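Long-range contacts in carbamate kinase (Aeropyrum pernix, PDB 2E9Y), which probably catalyses the reversible transfer of a phosphate group between ATP and carbamate: residues 171-180 against 221-229; 253-261 against 307-316. All blocks are in the same frame, centred on the assembly; numbering follows the deposited sequence.

In the fold
Interactions 1 and 2 both reach the same mixed sheet but are made in quite different ways. In interaction 1 the strand end and helix start of 171-180 pack against the last turns of helix 216-226, mostly through side chains; in interaction 2 strands 255-257 and 311-314 lie parallel and are joined mainly through their backbones. The centres of the two are 23 Å apart and their nearest atoms about 10 Å apart, so they do not touch. They follow one another along the chain, the first closing before the second opens. Helix 275-289 links them: it packs on Leu222 of interaction 1 and on Leu261 and Val313 of interaction 2.

Interaction 1 (171-180 against 221-229); sequences VSIVDRDLIA and SLLATQLNA
Ile173, Ile179, Leu223 and Leu227 form the tightly packed part of this contact, where the strand end and following helix of 171-180 meet the last turns of helix 216-226. Ile179 and Leu223 reach toward each other tip to tip, CD1 of Ile179 lying 3.8 Å from CD1 of Leu223. Ile173 crosses Leu223 at about a right angle, its CG1 resting over the helix backbone, and CG2 of Ile179 meets CD1 of Leu227. At the strand, CD2 of Leu222 presses on the backbone of Val171 and Ser172, 3.4 Å from Ser172 N.

Toward solvent the contact turns polar and looser. Gln226 leaves the helix with CG beside its backbone N (chi1 -64°) and extends beyond it, carrying OE1 to Ile173 N in a 2.9 Å hydrogen bond while its NE2 lies alongside CB of Ser172. Arg176, bent at chi2 (-81°), brings the edge of its guanidinium to the carbonyl O of Gln226: NE donates from above the carbonyl plane at 3.1 Å, and NH2 adds a weak bond to the same oxygen. On the far side NH1 makes a salt bridge to Asp177 OD1 at 3.0 Å, so the group is held from two sides, and CB of Ala180 lies over one face. The gripped carbonyl belongs to the last turn of the helix, within the Schellman motif that ends it at Asn228.

Strand 112-119 pairs with the strand end through Leu118, at a classic beta bulge, while Val50 of strand 48-52 lies against Ile179, Leu223 and Leu227, and helix 275-289 packs on Leu222.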
# COMPACT_ATOMS: atom_id res chain seq x y z
N VAL A 171 -2.27 15.02 15.12
CA VAL A 171 -2.01 16.46 15.13
C VAL A 171 -2.29 17.07 13.76
O VAL A 171 -2.89 18.13 13.65
CB VAL A 171 -0.56 16.76 15.54
CG1 VAL A 171 -0.30 18.25 15.47
CG2 VAL A 171 -0.32 16.23 16.95
N SER A 172 -1.84 16.38 12.71
CA SER A 172 -2.06 16.85 11.35
C SER A 172 -1.94 15.67 10.39
O SER A 172 -1.29 14.68 10.71
CB SER A 172 -1.04 17.93 10.97
OG SER A 172 0.29 17.45 11.03
N ILE A 173 -2.60 15.78 9.24
CA ILE A 173 -2.53 14.72 8.24
C ILE A 173 -1.44 15.14 7.27
O ILE A 173 -1.62 16.05 6.45
CB ILE A 173 -3.87 14.55 7.50
CG1 ILE A 173 -5.01 14.33 8.51
CG2 ILE A 173 -3.77 13.39 6.53
CD1 ILE A 173 -4.77 13.19 9.50
N VAL A 174 -0.29 14.48 7.36
CA VAL A 174 0.85 14.80 6.52
C VAL A 174 0.53 14.81 5.03
O VAL A 174 0.98 15.70 4.29
CB VAL A 174 2.00 13.80 6.78
CG1 VAL A 174 3.18 14.10 5.87
CG2 VAL A 174 2.43 13.87 8.24
N ASP A 175 -0.26 13.84 4.60
CA ASP A 175 -0.60 13.71 3.20
C ASP A 175 -1.92 14.34 2.78
O ASP A 175 -2.50 13.99 1.76
CB ASP A 175 -0.56 12.23 2.84
CG ASP A 175 0.83 11.66 2.97
OD1 ASP A 175 1.69 12.03 2.13
OD2 ASP A 175 1.09 10.89 3.92
N ARG A 176 -2.37 15.31 3.57
CA ARG A 176 -3.62 16.02 3.29
C ARG A 176 -3.71 16.51 1.84
O ARG A 176 -4.73 16.32 1.18
CB ARG A 176 -3.77 17.19 4.26
CG ARG A 176 -5.01 18.03 4.09
CD ARG A 176 -4.83 19.04 2.97
NE ARG A 176 -6.00 19.91 2.84
CZ ARG A 176 -6.17 20.76 1.84
NH1 ARG A 176 -5.26 20.87 0.88
NH2 ARG A 176 -7.26 21.52 1.80
N ASP A 177 -2.64 17.14 1.35
CA ASP A 177 -2.65 17.66 -0.02
C ASP A 177 -2.87 16.59 -1.09
O ASP A 177 -3.59 16.83 -2.06
CB ASP A 177 -1.35 18.43 -0.32
CG ASP A 177 -1.27 19.76 0.41
OD1 ASP A 177 -2.31 20.22 0.92
OD2 ASP A 177 -0.17 20.35 0.48
N LEU A 178 -2.27 15.41 -0.93
CA LEU A 178 -2.46 14.35 -1.91
C LEU A 178 -3.90 13.87 -1.86
O LEU A 178 -4.49 13.52 -2.88
CB LEU A 178 -1.52 13.17 -1.63
CG LEU A 178 -0.05 13.39 -1.96
CD1 LEU A 178 0.76 12.17 -1.54
CD2 LEU A 178 0.11 13.66 -3.45
N ILE A 179 -4.47 13.85 -0.66
CA ILE A 179 -5.85 13.42 -0.52
C ILE A 179 -6.77 14.44 -1.19
O ILE A 179 -7.72 14.07 -1.89
CB ILE A 179 -6.22 13.27 0.97
CG1 ILE A 179 -5.37 12.14 1.59
CG2 ILE A 179 -7.71 12.95 1.12
CD1 ILE A 179 -5.52 12.01 3.10
N ALA A 180 -6.48 15.72 -1.00
CA ALA A 180 -7.30 16.78 -1.60
C ALA A 180 -7.22 16.71 -3.12
O ALA A 180 -8.23 16.86 -3.82
CB ALA A 180 -6.84 18.14 -1.11
N SER A 221 -11.67 12.72 11.74
CA SER A 221 -12.24 14.00 12.12
C SER A 221 -11.25 15.10 11.74
O SER A 221 -11.62 16.12 11.14
CB SER A 221 -12.51 14.04 13.62
OG SER A 221 -13.14 15.25 14.00
N LEU A 222 -9.99 14.91 12.11
CA LEU A 222 -8.95 15.88 11.79
C LEU A 222 -8.85 16.07 10.28
O LEU A 222 -8.69 17.19 9.81
CB LEU A 222 -7.61 15.42 12.36
CG LEU A 222 -6.40 16.32 12.05
CD1 LEU A 222 -6.64 17.73 12.58
CD2 LEU A 222 -5.16 15.71 12.69
N LEU A 223 -8.93 14.97 9.53
CA LEU A 223 -8.84 15.06 8.07
C LEU A 223 -10.00 15.89 7.51
O LEU A 223 -9.79 16.73 6.64
CB LEU A 223 -8.90 13.66 7.43
CG LEU A 223 -8.85 13.64 5.89
CD1 LEU A 223 -7.55 14.29 5.41
CD2 LEU A 223 -8.93 12.20 5.38
N ALA A 224 -11.20 15.65 8.02
CA ALA A 224 -12.39 16.38 7.57
C ALA A 224 -12.19 17.87 7.79
O ALA A 224 -12.52 18.70 6.94
CB ALA A 224 -13.62 15.89 8.32
N THR A 225 -11.64 18.22 8.95
CA THR A 225 -11.39 19.61 9.29
C THR A 225 -10.33 20.22 8.37
O THR A 225 -10.50 21.34 7.89
CB THR A 225 -10.92 19.74 10.76
OG1 THR A 225 -12.00 19.39 11.63
CG2 THR A 225 -10.46 21.16 11.06
N GLN A 226 -9.25 19.49 8.10
CA GLN A 226 -8.18 20.01 7.26
C GLN A 226 -8.57 20.08 5.76
O GLN A 226 -7.99 20.83 4.98
CB GLN A 226 -6.93 19.15 7.46
CG GLN A 226 -6.39 19.23 8.88
CD GLN A 226 -4.95 18.73 8.93
OE1 GLN A 226 -4.61 17.67 8.44
NE2 GLN A 226 -4.12 19.53 9.63
N LEU A 227 -9.55 19.24 5.37
CA LEU A 227 -10.02 19.27 3.98
C LEU A 227 -11.15 20.29 3.79
O LEU A 227 -11.69 20.47 2.70
CB LEU A 227 -10.55 17.88 3.60
CG LEU A 227 -9.48 16.82 3.38
CD1 LEU A 227 -10.10 15.48 2.96
CD2 LEU A 227 -8.49 17.20 2.28
N ASN A 228 -11.55 20.93 4.90
CA ASN A 228 -12.73 21.79 4.84
C ASN A 228 -13.96 21.01 4.31
O ASN A 228 -14.71 21.50 3.48
CB ASN A 228 -12.44 22.96 3.90
CG ASN A 228 -11.28 23.77 4.44
OD1 ASN A 228 -10.45 24.27 3.70
ND2 ASN A 228 -11.30 23.99 5.77
N ALA A 229 -14.12 19.79 4.80
CA ALA A 229 -15.23 18.94 4.38
C ALA A 229 -16.55 19.53 4.85
O ALA A 229 -16.60 20.24 5.86
CB ALA A 229 -15.05 17.52 4.95

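Interaction 2 (253-261 against 307-316); sequences LRRAAASEL and LQAGTVVMLG
The carbonyl O of Leu253 accepts a 2.6 Å hydrogen bond from Thr311 OG1, which comes to it from above the carbonyl plane. With OG1 beside the backbone N (chi1 -59°), Thr311 also lays CG2 against CB of Leu253, and OG1 is hydrogen-bonded to Val241 N as well. With a valine here the hydroxyl is gone, and the Leu253 carbonyl and Val241 N would probably each lose a hydrogen-bond partner.

Beyond this point the backbones run parallel. The bond from Val312 N to Arg254 O, 3.0 Å, is nearly straight at 173°; Ala256 N then reaches Val312 O, Met314 N reaches Ala256 O and Ala258 N reaches Met314 O, each at 2.9 Å. On the side of the sheet carrying Arg255, Val312 and Met314, the arginine lies beside Val312, and Met314, bent at chi3 (-81°), brings CE to 3.6 Å from CB of Arg255. On the side carrying Val313, CG2 of that valine meets CD1 of Leu261 at 3.6 Å, crossing it at a slant, and CG1 meets CB of Ala258.

The chain end finishes the contact at the first turn of helix 258-266, where Ser259 N bonds to Gly316 OXT at 2.8 Å. The terminal carboxylate thus sits at the N-terminus of the helix, whose dipole would probably favour its negative charge.

Strand 311-314 lies between 293-297, antiparallel, and 255-257, parallel, which ends the main sheet on this side of the amino acid kinase fold, with helix 275-289 packed on Val313 and Leu261.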
# COMPACT_ATOMS: atom_id res chain seq x y z
N LEU A 253 -30.01 8.75 20.66
CA LEU A 253 -30.15 10.16 20.29
C LEU A 253 -30.24 10.33 18.78
O LEU A 253 -29.57 9.66 18.01
CB LEU A 253 -28.93 10.93 20.79
CG LEU A 253 -28.64 10.74 22.28
CD1 LEU A 253 -27.43 11.54 22.74
CD2 LEU A 253 -29.79 11.16 23.19
N ARG A 254 -31.13 11.25 18.37
CA ARG A 254 -31.28 11.54 16.95
C ARG A 254 -30.55 12.83 16.57
O ARG A 254 -30.11 13.05 15.45
CB ARG A 254 -32.77 11.70 16.67
CG ARG A 254 -33.07 11.96 15.19
CD ARG A 254 -32.49 10.87 14.28
NE ARG A 254 -32.76 11.15 12.87
CZ ARG A 254 -32.22 12.26 12.31
NH1 ARG A 254 -31.49 13.09 13.04
NH2 ARG A 254 -32.44 12.52 11.02
N ARG A 255 -30.50 13.72 17.58
CA ARG A 255 -29.77 14.96 17.45
C ARG A 255 -29.30 15.40 18.84
O ARG A 255 -29.99 15.20 19.83
CB ARG A 255 -30.73 16.04 16.92
CG ARG A 255 -31.13 15.83 15.46
CD ARG A 255 -31.93 17.01 14.88
NE ARG A 255 -32.32 16.71 13.50
CZ ARG A 255 -33.02 17.62 12.79
NH1 ARG A 255 -33.36 18.78 13.32
NH2 ARG A 255 -33.37 17.33 11.53
N ALA A 256 -28.11 15.97 18.91
CA ALA A 256 -27.55 16.39 20.18
C ALA A 256 -26.48 17.45 19.97
O ALA A 256 -25.67 17.36 19.05
CB ALA A 256 -26.96 15.20 20.92
N ALA A 257 -26.49 18.47 20.82
CA ALA A 257 -25.51 19.54 20.74
C ALA A 257 -24.17 18.97 21.20
O ALA A 257 -24.12 18.21 22.17
CB ALA A 257 -25.92 20.71 21.61
N ALA A 258 -23.10 19.34 20.51
CA ALA A 258 -21.77 18.87 20.86
C ALA A 258 -21.46 19.16 22.32
O ALA A 258 -20.83 18.35 23.00
CB ALA A 258 -20.73 19.52 19.96
N SER A 259 -21.91 20.32 22.80
CA SER A 259 -21.67 20.72 24.18
C SER A 259 -22.33 19.74 25.15
O SER A 259 -21.79 19.46 26.23
CB SER A 259 -22.20 22.13 24.44
OG SER A 259 -23.61 22.18 24.26
N GLU A 260 -23.49 19.23 24.77
CA GLU A 260 -24.19 18.28 25.62
C GLU A 260 -23.51 16.91 25.60
O GLU A 260 -23.37 16.27 26.64
CB GLU A 260 -25.65 18.15 25.18
CG GLU A 260 -26.49 19.34 25.59
CD GLU A 260 -26.59 19.49 27.10
OE1 GLU A 260 -27.29 18.67 27.73
OE2 GLU A 260 -25.95 20.41 27.65
N LEU A 261 -23.09 16.47 24.42
CA LEU A 261 -22.42 15.18 24.32
C LEU A 261 -21.09 15.21 25.06
O LEU A 261 -20.66 14.20 25.63
CB LEU A 261 -22.18 14.80 22.86
CG LEU A 261 -23.41 14.38 22.04
CD1 LEU A 261 -22.95 13.87 20.68
CD2 LEU A 261 -24.19 13.30 22.77
N LEU A 307 -28.72 13.22 6.92
CA LEU A 307 -29.02 13.64 8.28
C LEU A 307 -30.42 13.18 8.70
O LEU A 307 -31.06 13.79 9.55
CB LEU A 307 -28.88 15.16 8.38
CG LEU A 307 -27.46 15.62 8.05
CD1 LEU A 307 -27.25 17.11 8.32
CD2 LEU A 307 -26.38 14.89 8.86
N GLN A 308 -30.92 12.12 8.06
CA GLN A 308 -32.25 11.62 8.37
C GLN A 308 -32.21 10.34 9.22
O GLN A 308 -33.21 9.75 9.57
CB GLN A 308 -32.98 11.34 7.07
CG GLN A 308 -33.11 12.57 6.18
CD GLN A 308 -33.79 13.69 6.95
OE1 GLN A 308 -34.88 13.56 7.47
NE2 GLN A 308 -33.09 14.84 6.95
N ALA A 309 -30.97 9.89 9.51
CA ALA A 309 -30.79 8.74 10.38
C ALA A 309 -29.53 8.90 11.21
O ALA A 309 -28.68 9.74 10.92
CB ALA A 309 -30.67 7.49 9.50
N GLY A 310 -29.39 8.12 12.27
CA GLY A 310 -28.22 8.23 13.12
C GLY A 310 -28.29 9.43 14.05
O GLY A 310 -29.33 10.09 14.15
N THR A 311 -27.18 9.72 14.71
CA THR A 311 -27.12 10.85 15.64
C THR A 311 -26.41 12.05 15.03
O THR A 311 -25.23 11.98 14.70
CB THR A 311 -26.37 10.46 16.93
OG1 THR A 311 -27.04 9.35 17.55
CG2 THR A 311 -26.34 11.63 17.90
N VAL A 312 -27.14 13.15 14.87
CA VAL A 312 -26.55 14.36 14.32
C VAL A 312 -26.00 15.21 15.46
O VAL A 312 -26.74 15.62 16.36
CB VAL A 312 -27.59 15.18 13.54
CG1 VAL A 312 -26.93 16.42 12.94
CG2 VAL A 312 -28.22 14.33 12.45
N VAL A 313 -24.69 15.45 15.43
CA VAL A 313 -24.04 16.26 16.44
C VAL A 313 -24.05 17.69 15.91
O VAL A 313 -23.39 17.99 14.91
CB VAL A 313 -22.59 15.78 16.69
CG1 VAL A 313 -21.93 16.63 17.76
CG2 VAL A 313 -22.60 14.31 17.11
N MET A 314 -24.79 18.56 16.59
CA MET A 314 -24.95 19.95 16.17
C MET A 314 -24.07 20.95 16.92
O MET A 314 -23.57 20.67 18.00
CB MET A 314 -26.42 20.36 16.32
CG MET A 314 -27.40 19.32 15.78
SD MET A 314 -29.13 19.73 16.12
CE MET A 314 -29.29 19.17 17.82
N LEU A 315 -23.92 22.13 16.32
CA LEU A 315 -23.10 23.20 16.89
C LEU A 315 -23.70 23.72 18.20
O LEU A 315 -24.90 23.66 18.44
CB LEU A 315 -23.03 24.34 15.87
CG LEU A 315 -21.65 25.00 15.83
CD1 LEU A 315 -21.59 26.17 14.84
CD2 LEU A 315 -21.21 25.56 17.18
N GLY A 316 -22.80 24.21 19.08
CA GLY A 316 -23.26 24.73 20.36
C GLY A 316 -23.34 23.63 21.42
O GLY A 316 -24.07 23.74 22.40
OXT GLY A 316 -22.69 22.60 21.33